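Local coordinates for protein Myo-inositol 2-dehydrogenase (Lactobacillus plantarum WCFS1, PDB 3CEA) that probably oxidises myo-inositol at its 2-hydroxyl with NAD as hydride acceptor, the cofactor being bound on a Rossmann fold, at residues A12-G17 with K64-T69; I75-P80 with E86-A91; R22-L27 with V34-A39. All coordinates share one frame; numbering follows the deposited sequence.

Contact 1. Residues A12-G17 with K64-T69; sequences AIIGLG and KDMIDT. With NAD (nicotinamide-adenine-dinucleotide), chain E.
The backbone N of Leu16 donates to the ribose hydroxyl O3B of NAD at 3.2 Å, the N-H...O angle being 160°, while Ala12 and Ile14, at the other end of the same segment, receive the side chain of Met66. That residue, modelled as selenomethionine, reaches in from helix 63-67. Its CG lies anti to the backbone N (chi1 -173°), and the chain runs straight until it bends at chi3 (67°), which brings CE in between Ala12 and Ile14. CE rests 3.7 Å from CG1 of Ile14 and 3.8 Å from CB of Ala12, with SE also close to the alanine methyl. Nothing but van der Waals contact joins the two segments. Ile14 works in two directions: CG1 goes to Met66, whereas CG2 approaches the adenine of NAD, 3.7 Å from C2A. This is the first strand of the Rossmann fold and the glycine-rich turn that follows it, where Gly15, Gly17 and Gly20 fit the GxGxxG pattern. The turn lets the dinucleotide come against bare backbone. Gly15 CA lies 3.4 Å from the ribose O4B; any side chain at Gly15 would be crowded by that oxygen and, with this backbone conformation, would collide with the carbonyl O of Ile14. Gly17 CA lies 3.3 Å from O5B, and a side chain there would run into that oxygen. The side chain of Met66 also touches Ala38 and Cys40 of the neighbouring strand 34-40. In segment 64-69, the carboxylate OD2 of Asp68 is hydrogen-bonded to Tyr90 OH on helix 84-93.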
loop_
_atom_site.group_PDB
_atom_site.type_symbol
_atom_site.label_atom_id
_atom_site.label_comp_id
_atom_site.label_asym_id
_atom_site.label_seq_id
_atom_site.Cartn_x
_atom_site.Cartn_y
_atom_site.Cartn_z
ATOM N N ALA A 12 39.285 -15.678 10.719
ATOM C CA ALA A 12 38.785 -17.032 10.528
ATOM C C ALA A 12 37.290 -17.071 10.826
ATOM O O ALA A 12 36.754 -16.175 11.483
ATOM C CB ALA A 12 39.532 -18.005 11.425
ATOM N N ILE A 13 36.623 -18.113 10.338
ATOM C CA ILE A 13 35.195 -18.296 10.581
ATOM C C ILE A 13 34.885 -19.729 11.018
ATOM O O ILE A 13 35.385 -20.693 10.435
ATOM C CB ILE A 13 34.338 -17.871 9.342
ATOM C CG1 ILE A 13 32.839 -17.866 9.681
ATOM C CG2 ILE A 13 34.655 -18.741 8.113
ATOM C CD1 ILE A 13 31.977 -17.059 8.719
ATOM N N ILE A 14 34.086 -19.856 12.072
ATOM C CA ILE A 14 33.539 -21.152 12.453
ATOM C C ILE A 14 32.081 -21.194 12.008
ATOM O O ILE A 14 31.306 -20.294 12.322
ATOM C CB ILE A 14 33.641 -21.421 13.975
ATOM C CG1 ILE A 14 35.066 -21.167 14.481
ATOM C CG2 ILE A 14 33.200 -22.852 14.291
ATOM C CD1 ILE A 14 35.182 -21.071 15.994
ATOM N N GLY A 15 31.725 -22.237 11.261
ATOM C CA GLY A 15 30.361 -22.419 10.779
ATOM C C GLY A 15 30.128 -21.782 9.424
ATOM O O GLY A 15 30.439 -20.605 9.219
ATOM N N LEU A 16 29.582 -22.567 8.499
ATOM C CA LEU A 16 29.286 -22.095 7.147
ATOM C C LEU A 16 27.870 -22.483 6.712
ATOM O O LEU A 16 27.619 -22.729 5.531
ATOM C CB LEU A 16 30.324 -22.624 6.150
ATOM C CG LEU A 16 31.797 -22.224 6.324
ATOM C CD1 LEU A 16 32.682 -23.040 5.394
ATOM C CD2 LEU A 16 32.016 -20.729 6.102
ATOM N N GLY A 17 26.952 -22.523 7.675
ATOM C CA GLY A 17 25.569 -22.918 7.418
ATOM C C GLY A 17 24.715 -21.801 6.852
ATOM O O GLY A 17 25.176 -21.017 6.023
ATOM N N LYS A 64 39.543 -25.797 17.675
ATOM C CA LYS A 64 40.703 -25.621 18.547
ATOM C C LYS A 64 42.002 -25.809 17.768
ATOM O O LYS A 64 42.989 -25.116 18.020
ATOM C CB LYS A 64 40.641 -26.576 19.741
ATOM C CG LYS A 64 39.534 -26.254 20.737
ATOM C CD LYS A 64 39.484 -27.270 21.865
ATOM C CE LYS A 64 38.348 -26.966 22.825
ATOM N NZ LYS A 64 38.240 -27.976 23.913
ATOM N N ASP A 65 41.991 -26.743 16.817
ATOM C CA ASP A 65 43.115 -26.941 15.907
ATOM C C ASP A 65 43.381 -25.688 15.079
ATOM O O ASP A 65 44.532 -25.295 14.901
ATOM C CB ASP A 65 42.866 -28.136 14.978
ATOM C CG ASP A 65 43.171 -29.472 15.638
ATOM O OD1 ASP A 65 43.763 -29.488 16.740
ATOM O OD2 ASP A 65 42.820 -30.515 15.044
HETATM N N MSE A 66 42.311 -25.066 14.586
HETATM C CA MSE A 66 42.418 -23.862 13.765
HETATM C C MSE A 66 42.998 -22.682 14.545
HETATM O O MSE A 66 43.893 -21.992 14.058
HETATM C CB MSE A 66 41.059 -23.491 13.169
HETATM C CG MSE A 66 41.113 -22.349 12.159
HETATM SE SE MSE A 66 39.397 -21.973 11.325
HETATM C CE MSE A 66 38.449 -21.317 12.880
ATOM N N ILE A 67 42.488 -22.469 15.756
ATOM C CA ILE A 67 42.916 -21.362 16.614
ATOM C C ILE A 67 44.384 -21.500 17.045
ATOM O O ILE A 67 45.088 -20.498 17.201
ATOM C CB ILE A 67 41.968 -21.201 17.842
ATOM C CG1 ILE A 67 40.574 -20.758 17.376
ATOM C CG2 ILE A 67 42.530 -20.197 18.853
ATOM C CD1 ILE A 67 39.468 -20.921 18.411
ATOM N N ASP A 68 44.840 -22.740 17.207
ATOM C CA ASP A 68 46.206 -23.021 17.651
ATOM C C ASP A 68 47.220 -23.147 16.508
ATOM O O ASP A 68 48.415 -23.338 16.755
ATOM C CB ASP A 68 46.236 -24.283 18.521
ATOM C CG ASP A 68 45.418 -24.142 19.798
ATOM O OD1 ASP A 68 45.259 -23.006 20.303
ATOM O OD2 ASP A 68 44.935 -25.179 20.300
ATOM N N THR A 69 46.749 -23.035 15.267
ATOM C CA THR A 69 47.617 -23.205 14.097
ATOM C C THR A 69 47.666 -21.961 13.212
ATOM O O THR A 69 48.715 -21.631 12.660
ATOM C CB THR A 69 47.199 -24.426 13.239
ATOM O OG1 THR A 69 46.930 -25.547 14.089
ATOM C CG2 THR A 69 48.297 -24.806 12.251
HETATM P PA NAD E . 23.478 -24.019 10.695
HETATM O O1A NAD E . 22.843 -23.739 9.387
HETATM O O2A NAD E . 23.031 -25.312 11.259
HETATM O O5B NAD E . 25.078 -23.968 10.525
HETATM C C5B NAD E . 25.933 -24.409 11.560
HETATM C C4B NAD E . 27.351 -24.584 11.021
HETATM O O4B NAD E . 28.275 -24.733 12.085
HETATM C C3B NAD E . 27.482 -25.816 10.141
HETATM O O3B NAD E . 28.175 -25.438 8.977
HETATM C C2B NAD E . 28.307 -26.793 10.956
HETATM O O2B NAD E . 29.182 -27.560 10.158
HETATM C C1B NAD E . 29.075 -25.888 11.905
HETATM N N9A NAD E . 29.334 -26.548 13.199
HETATM C C8A NAD E . 28.413 -27.150 14.021
HETATM N N7A NAD E . 29.050 -27.629 15.114
HETATM C C5A NAD E . 30.367 -27.346 14.998
HETATM C C6A NAD E . 31.454 -27.611 15.823
HETATM N N6A NAD E . 31.245 -28.032 17.066
HETATM N N1A NAD E . 32.716 -27.190 15.439
HETATM C C2A NAD E . 32.893 -26.513 14.243
HETATM N N3A NAD E . 31.806 -26.254 13.427
HETATM C C4A NAD E . 30.563 -26.664 13.798
HETATM O O3 NAD E . 23.160 -22.833 11.738
HETATM P PN NAD E . 22.959 -21.307 11.258
HETATM O O1N NAD E . 23.963 -20.985 10.215
HETATM O O2N NAD E . 21.518 -21.118 11.000
HETATM O O5D NAD E . 23.288 -20.437 12.568
HETATM C C5D NAD E . 24.438 -20.626 13.359
HETATM C C4D NAD E . 24.394 -19.609 14.496
HETATM O O4D NAD E . 23.989 -18.344 14.003
HETATM C C3D NAD E . 23.410 -20.015 15.583
HETATM O O3D NAD E . 24.047 -19.923 16.835
HETATM C C2D NAD E . 22.281 -19.008 15.476
HETATM O O2D NAD E . 21.787 -18.632 16.738
HETATM C C1D NAD E . 22.907 -17.823 14.754
HETATM N N1N NAD E . 21.934 -17.135 13.881
HETATM C C2N NAD E . 21.788 -15.775 13.997
HETATM C C3N NAD E . 20.874 -15.090 13.190
HETATM C C7N NAD E . 20.827 -13.588 13.182
HETATM O O7N NAD E . 19.652 -12.959 12.726
HETATM N N7N NAD E . 21.883 -12.883 13.600
HETATM C C4N NAD E . 20.109 -15.799 12.267
HETATM C C5N NAD E . 20.262 -17.179 12.157
HETATM C C6N NAD E . 21.182 -17.838 12.972
#

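Contact 2. Residues I75-P80 with E86-A91; sequences IFIVAP and EMTIYA. With NAD (nicotinamide-adenine-dinucleotide), chain E.
Apolar packing between Ile75, Ile77 and Ala79 on one side and Met87 and Ala91 on the other accounts for most of this strand-helix contact, whose short axes run nearly antiparallel (169°) and 9.8 Å apart. Met87, a selenomethionine, has an extended chain beyond CG (chi3 178°) that carries SE along to Ala79 CB at 3.6 Å and Ile77 CG2 at 3.7 Å. One turn on, the methyl of Ala91 meets CG2 of Ile75 at 3.8 Å. Ile77 sends CD1 across Thr88 at about a right angle, near OG1, whose own hydrogen bond goes back to His84 O. The cofactor adds a second kind of contact. Met87 CE ends 3.4 Å from N1A of the adenine, and Pro80 CD meets C8A at 3.2 Å. A glycine in place of Pro80 would remove this ring and is likely to open a gap beside C8A and leave the backbone more able to turn. Polar bonding falls to the carbonyl of Ala79, whose O accepts the ribose hydroxyl O3D at 3.0 Å and is also hydrogen-bonded to His84 NE2. Strand 74-77 and helix 84-93 form the first half of a beta-alpha-beta crossover leading to strand 97-100; Val98 of that strand touches Ile75, Ile77 and Ala91, while Ile14 of strand 9-14 packs on Ile75, Ile77 and Met87.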
loop_
_atom_site.group_PDB
_atom_site.type_symbol
_atom_site.label_atom_id
_atom_site.label_comp_id
_atom_site.label_asym_id
_atom_site.label_seq_id
_atom_site.Cartn_x
_atom_site.Cartn_y
_atom_site.Cartn_z
ATOM N N ILE A 75 38.189 -13.724 14.957
ATOM C CA ILE A 75 37.414 -14.914 14.625
ATOM C C ILE A 75 35.915 -14.601 14.591
ATOM O O ILE A 75 35.425 -13.755 15.348
ATOM C CB ILE A 75 37.738 -16.093 15.591
ATOM C CG1 ILE A 75 37.209 -17.419 15.031
ATOM C CG2 ILE A 75 37.222 -15.810 17.009
ATOM C CD1 ILE A 75 37.922 -18.647 15.570
ATOM N N PHE A 76 35.206 -15.274 13.687
ATOM C CA PHE A 76 33.756 -15.153 13.570
ATOM C C PHE A 76 33.093 -16.483 13.915
ATOM O O PHE A 76 33.281 -17.479 13.215
ATOM C CB PHE A 76 33.366 -14.691 12.161
ATOM C CG PHE A 76 33.856 -13.312 11.818
ATOM C CD1 PHE A 76 35.136 -13.121 11.303
ATOM C CD2 PHE A 76 33.041 -12.202 12.017
ATOM C CE1 PHE A 76 35.597 -11.847 10.992
ATOM C CE2 PHE A 76 33.491 -10.921 11.708
ATOM C CZ PHE A 76 34.773 -10.744 11.192
ATOM N N ILE A 77 32.337 -16.495 15.007
ATOM C CA ILE A 77 31.663 -17.710 15.460
ATOM C C ILE A 77 30.205 -17.739 14.986
ATOM O O ILE A 77 29.332 -17.069 15.546
ATOM C CB ILE A 77 31.775 -17.902 17.000
ATOM C CG1 ILE A 77 33.245 -17.957 17.426
ATOM C CG2 ILE A 77 31.045 -19.170 17.447
ATOM C CD1 ILE A 77 33.487 -17.662 18.899
ATOM N N VAL A 78 29.971 -18.508 13.924
ATOM C CA VAL A 78 28.633 -18.735 13.383
ATOM C C VAL A 78 28.308 -20.235 13.470
ATOM O O VAL A 78 27.681 -20.811 12.574
ATOM C CB VAL A 78 28.501 -18.227 11.920
ATOM C CG1 VAL A 78 27.045 -17.910 11.598
ATOM C CG2 VAL A 78 29.367 -16.991 11.689
ATOM N N ALA A 79 28.767 -20.857 14.554
ATOM C CA ALA A 79 28.415 -22.233 14.890
ATOM C C ALA A 79 27.150 -22.203 15.753
ATOM O O ALA A 79 26.748 -21.129 16.198
ATOM C CB ALA A 79 29.565 -22.900 15.631
ATOM N N PRO A 80 26.505 -23.368 15.984
ATOM C CA PRO A 80 25.295 -23.414 16.818
ATOM C C PRO A 80 25.483 -22.810 18.213
ATOM O O PRO A 80 26.598 -22.781 18.734
ATOM C CB PRO A 80 24.999 -24.912 16.928
ATOM C CG PRO A 80 25.612 -25.506 15.716
ATOM C CD PRO A 80 26.851 -24.704 15.461
ATOM N N GLU A 86 31.977 -21.897 24.881
ATOM C CA GLU A 86 33.256 -22.608 24.870
ATOM C C GLU A 86 34.189 -22.151 23.746
ATOM O O GLU A 86 35.413 -22.176 23.905
ATOM C CB GLU A 86 33.050 -24.130 24.827
ATOM C CG GLU A 86 32.172 -24.641 23.685
ATOM C CD GLU A 86 32.141 -26.158 23.595
ATOM O OE1 GLU A 86 33.225 -26.782 23.513
ATOM O OE2 GLU A 86 31.027 -26.727 23.597
HETATM N N MSE A 87 33.610 -21.740 22.620
HETATM C CA MSE A 87 34.392 -21.225 21.497
HETATM C C MSE A 87 34.904 -19.820 21.780
HETATM O O MSE A 87 36.044 -19.496 21.446
HETATM C CB MSE A 87 33.579 -21.240 20.202
HETATM C CG MSE A 87 33.451 -22.616 19.581
HETATM SE SE MSE A 87 32.233 -22.646 18.075
HETATM C CE MSE A 87 32.426 -24.527 17.589
ATOM N N THR A 88 34.056 -18.999 22.399
ATOM C CA THR A 88 34.423 -17.635 22.774
ATOM C C THR A 88 35.544 -17.635 23.812
ATOM O O THR A 88 36.543 -16.941 23.640
ATOM C CB THR A 88 33.204 -16.833 23.280
ATOM O OG1 THR A 88 32.192 -16.826 22.269
ATOM C CG2 THR A 88 33.587 -15.393 23.601
ATOM N N ILE A 89 35.382 -18.432 24.867
ATOM C CA ILE A 89 36.393 -18.546 25.924
ATOM C C ILE A 89 37.756 -18.969 25.358
ATOM O O ILE A 89 38.775 -18.338 25.648
ATOM C CB ILE A 89 35.936 -19.503 27.064
ATOM C CG1 ILE A 89 34.762 -18.891 27.840
ATOM C CG2 ILE A 89 37.091 -19.814 28.022
ATOM C CD1 ILE A 89 33.940 -19.893 28.639
ATOM N N TYR A 90 37.762 -20.016 24.534
ATOM C CA TYR A 90 39.002 -20.523 23.944
ATOM C C TYR A 90 39.697 -19.480 23.064
ATOM O O TYR A 90 40.916 -19.319 23.132
ATOM C CB TYR A 90 38.740 -21.807 23.152
ATOM C CG TYR A 90 39.974 -22.659 22.950
ATOM C CD1 TYR A 90 40.439 -23.494 23.966
ATOM C CD2 TYR A 90 40.677 -22.630 21.746
ATOM C CE1 TYR A 90 41.576 -24.279 23.789
ATOM C CE2 TYR A 90 41.816 -23.413 21.556
ATOM C CZ TYR A 90 42.259 -24.235 22.583
ATOM O OH TYR A 90 43.379 -25.011 22.410
ATOM N N ALA A 91 38.909 -18.773 22.256
ATOM C CA ALA A 91 39.419 -17.747 21.346
ATOM C C ALA A 91 39.879 -16.485 22.076
ATOM O O ALA A 91 40.893 -15.894 21.702
ATOM C CB ALA A 91 38.374 -17.406 20.285
HETATM P PA NAD E . 23.478 -24.019 10.695
HETATM O O1A NAD E . 22.843 -23.739 9.387
HETATM O O2A NAD E . 23.031 -25.312 11.259
HETATM O O5B NAD E . 25.078 -23.968 10.525
HETATM C C5B NAD E . 25.933 -24.409 11.560
HETATM C C4B NAD E . 27.351 -24.584 11.021
HETATM O O4B NAD E . 28.275 -24.733 12.085
HETATM C C3B NAD E . 27.482 -25.816 10.141
HETATM O O3B NAD E . 28.175 -25.438 8.977
HETATM C C2B NAD E . 28.307 -26.793 10.956
HETATM O O2B NAD E . 29.182 -27.560 10.158
HETATM C C1B NAD E . 29.075 -25.888 11.905
HETATM N N9A NAD E . 29.334 -26.548 13.199
HETATM C C8A NAD E . 28.413 -27.150 14.021
HETATM N N7A NAD E . 29.050 -27.629 15.114
HETATM C C5A NAD E . 30.367 -27.346 14.998
HETATM C C6A NAD E . 31.454 -27.611 15.823
HETATM N N6A NAD E . 31.245 -28.032 17.066
HETATM N N1A NAD E . 32.716 -27.190 15.439
HETATM C C2A NAD E . 32.893 -26.513 14.243
HETATM N N3A NAD E . 31.806 -26.254 13.427
HETATM C C4A NAD E . 30.563 -26.664 13.798
HETATM O O3 NAD E . 23.160 -22.833 11.738
HETATM P PN NAD E . 22.959 -21.307 11.258
HETATM O O1N NAD E . 23.963 -20.985 10.215
HETATM O O2N NAD E . 21.518 -21.118 11.000
HETATM O O5D NAD E . 23.288 -20.437 12.568
HETATM C C5D NAD E . 24.438 -20.626 13.359
HETATM C C4D NAD E . 24.394 -19.609 14.496
HETATM O O4D NAD E . 23.989 -18.344 14.003
HETATM C C3D NAD E . 23.410 -20.015 15.583
HETATM O O3D NAD E . 24.047 -19.923 16.835
HETATM C C2D NAD E . 22.281 -19.008 15.476
HETATM O O2D NAD E . 21.787 -18.632 16.738
HETATM C C1D NAD E . 22.907 -17.823 14.754
HETATM N N1N NAD E . 21.934 -17.135 13.881
HETATM C C2N NAD E . 21.788 -15.775 13.997
HETATM C C3N NAD E . 20.874 -15.090 13.190
HETATM C C7N NAD E . 20.827 -13.588 13.182
HETATM O O7N NAD E . 19.652 -12.959 12.726
HETATM N N7N NAD E . 21.883 -12.883 13.600
HETATM C C4N NAD E . 20.109 -15.799 12.267
HETATM C C5N NAD E . 20.262 -17.179 12.157
HETATM C C6N NAD E . 21.182 -17.838 12.972
#

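Contact 3. Residues R22-L27 with V34-A39; sequences RHARHL and VKLVAA
Plain hydrophobic packing joins helix 20-29 to strand 34-40, the strand it leads into, within the first beta-alpha-beta unit of the Rossmann fold. Leu27, Val34 and Leu36 carry it, with a smaller share from Ala24, and no hydrogen bond crosses. The short axes pass 8.9 Å apart at 127°. Leu27 spreads its two methyls over two strand residues that alternate with Lys35, which points away: CD1 lies 3.9 Å from Val34 CG1, and CD2 lies 4.2 Å from Leu36 CD1. It crosses both at about a right angle. Leu36, with CG anti to the backbone N (chi1 -171°), divides its methyls likewise, CD1 going to Leu27 and CD2 to Ala24, 4.2 Å from its CB. The small alanine thus lets this leucine methyl come up beside the helix backbone. Val34 CG1 sits between its own backbone N and carbonyl carbon (chi1 81°), the more crowded site, and from there also reaches the carbonyl O of Leu27 at 3.6 Å. The polar residues of the helix turn to other partners, Arg22 forming salt bridges to Glu292 and Asp295, and His23 a hydrogen bond to Glu101. Strand 9-14 lies beside the contact in the sheet: Ala11 touches Val34, Ile13 touches Leu36, and backbone bonds tie Lys35 to Leu9 and Ala11. Leu27 also touches Val302 of helix 295-311.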
loop_
_atom_site.group_PDB
_atom_site.type_symbol
_atom_site.label_atom_id
_atom_site.label_comp_id
_atom_site.label_asym_id
_atom_site.label_seq_id
_atom_site.Cartn_x
_atom_site.Cartn_y
_atom_site.Cartn_z
ATOM N N ARG A 22 26.814 -16.746 4.285
ATOM C CA ARG A 22 26.581 -15.348 3.933
ATOM C C ARG A 22 27.666 -14.443 4.528
ATOM O O ARG A 22 28.214 -13.581 3.833
ATOM C CB ARG A 22 25.184 -14.907 4.388
ATOM C CG ARG A 22 24.728 -13.576 3.811
ATOM C CD ARG A 22 23.308 -13.224 4.238
ATOM N NE ARG A 22 22.312 -14.121 3.652
ATOM C CZ ARG A 22 21.808 -13.997 2.426
ATOM N NH1 ARG A 22 22.200 -13.009 1.630
ATOM N NH2 ARG A 22 20.903 -14.865 1.993
ATOM N N HIS A 23 27.967 -14.651 5.812
ATOM C CA HIS A 23 29.067 -13.962 6.487
ATOM C C HIS A 23 30.400 -14.161 5.770
ATOM O O HIS A 23 31.163 -13.211 5.606
ATOM C CB HIS A 23 29.201 -14.435 7.938
ATOM C CG HIS A 23 28.310 -13.715 8.901
ATOM N ND1 HIS A 23 28.049 -12.364 8.809
ATOM C CD2 HIS A 23 27.650 -14.152 9.999
ATOM C CE1 HIS A 23 27.248 -12.006 9.796
ATOM N NE2 HIS A 23 26.993 -13.071 10.534
ATOM N N ALA A 24 30.669 -15.397 5.350
ATOM C CA ALA A 24 31.904 -15.737 4.639
ATOM C C ALA A 24 31.995 -15.040 3.283
ATOM O O ALA A 24 33.063 -14.566 2.899
ATOM C CB ALA A 24 32.024 -17.243 4.474
ATOM N N ARG A 25 30.872 -14.980 2.570
ATOM C CA ARG A 25 30.794 -14.277 1.289
ATOM C C ARG A 25 31.106 -12.787 1.439
ATOM O O ARG A 25 31.897 -12.242 0.668
ATOM C CB ARG A 25 29.417 -14.465 0.644
ATOM C CG ARG A 25 29.211 -15.810 -0.034
ATOM C CD ARG A 25 27.876 -15.845 -0.758
ATOM N NE ARG A 25 27.659 -17.100 -1.475
ATOM C CZ ARG A 25 26.832 -18.067 -1.079
ATOM N NH1 ARG A 25 26.123 -17.940 0.037
ATOM N NH2 ARG A 25 26.712 -19.167 -1.810
ATOM N N HIS A 26 30.486 -12.142 2.431
ATOM C CA HIS A 26 30.708 -10.720 2.701
ATOM C C HIS A 26 32.156 -10.456 3.100
ATOM O O HIS A 26 32.746 -9.444 2.714
ATOM C CB HIS A 26 29.780 -10.215 3.811
ATOM C CG HIS A 26 28.327 -10.229 3.449
ATOM N ND1 HIS A 26 27.330 -10.331 4.394
ATOM C CD2 HIS A 26 27.701 -10.157 2.250
ATOM C CE1 HIS A 26 26.153 -10.316 3.795
ATOM N NE2 HIS A 26 26.350 -10.215 2.493
ATOM N N LEU A 27 32.714 -11.391 3.867
ATOM C CA LEU A 27 34.057 -11.282 4.422
ATOM C C LEU A 27 35.130 -11.309 3.329
ATOM O O LEU A 27 36.202 -10.723 3.486
ATOM C CB LEU A 27 34.271 -12.420 5.423
ATOM C CG LEU A 27 34.778 -12.165 6.847
ATOM C CD1 LEU A 27 34.567 -10.732 7.322
ATOM C CD2 LEU A 27 34.104 -13.149 7.794
ATOM N N VAL A 34 40.088 -6.629 5.823
ATOM C CA VAL A 34 40.067 -7.981 6.378
ATOM C C VAL A 34 40.384 -9.038 5.311
ATOM O O VAL A 34 40.106 -8.843 4.124
ATOM C CB VAL A 34 38.711 -8.286 7.092
ATOM C CG1 VAL A 34 37.621 -8.673 6.092
ATOM C CG2 VAL A 34 38.882 -9.370 8.143
ATOM N N LYS A 35 40.977 -10.147 5.748
ATOM C CA LYS A 35 41.261 -11.280 4.880
ATOM C C LYS A 35 40.883 -12.573 5.595
ATOM O O LYS A 35 41.431 -12.890 6.654
ATOM C CB LYS A 35 42.742 -11.292 4.481
ATOM C CG LYS A 35 43.069 -12.186 3.292
ATOM N N LEU A 36 39.935 -13.306 5.017
ATOM C CA LEU A 36 39.508 -14.595 5.560
ATOM C C LEU A 36 40.499 -15.687 5.158
ATOM O O LEU A 36 40.603 -16.042 3.981
ATOM C CB LEU A 36 38.089 -14.936 5.088
ATOM C CG LEU A 36 37.377 -16.142 5.712
ATOM C CD1 LEU A 36 37.161 -15.964 7.211
ATOM C CD2 LEU A 36 36.051 -16.380 5.010
ATOM N N VAL A 37 41.220 -16.212 6.146
ATOM C CA VAL A 37 42.330 -17.133 5.898
ATOM C C VAL A 37 41.947 -18.601 6.096
ATOM O O VAL A 37 42.396 -19.473 5.347
ATOM C CB VAL A 37 43.563 -16.783 6.774
ATOM C CG1 VAL A 37 44.717 -17.742 6.499
ATOM C CG2 VAL A 37 44.002 -15.345 6.523
ATOM N N ALA A 38 41.123 -18.866 7.105
ATOM C CA ALA A 38 40.726 -20.233 7.435
ATOM C C ALA A 38 39.242 -20.339 7.763
ATOM O O ALA A 38 38.612 -19.357 8.156
ATOM C CB ALA A 38 41.568 -20.765 8.583
ATOM N N ALA A 39 38.693 -21.539 7.591
ATOM C CA ALA A 39 37.298 -21.812 7.922
ATOM C C ALA A 39 37.157 -23.157 8.625
ATOM O O ALA A 39 37.880 -24.109 8.319
ATOM C CB ALA A 39 36.433 -21.770 6.671
#

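In the fold
Contacts 1 and 2 are wholly buried; contact 3 is buried too, except that Val34 is partly exposed. All three are apolar across their segments and built on one parallel sheet. Strand 9-14 is the common neighbour, flanked by strand 34-40 of contact 3 and strand 74-77 of contact 2. Contacts 1 and 2 pack helices on the same face, their centres about 8 Å apart; contact 3 uses the opposite face, where Leu27 CD2 touches Phe76 CD1 at 3.7 Å. Chemistry follows place: the strand ends in contacts 1 and 2 run into loops that hold NAD with backbone N and O atoms, whereas contact 3, with Ala24's side chain about 10 Å from the cofactor, is aliphatic packing alone.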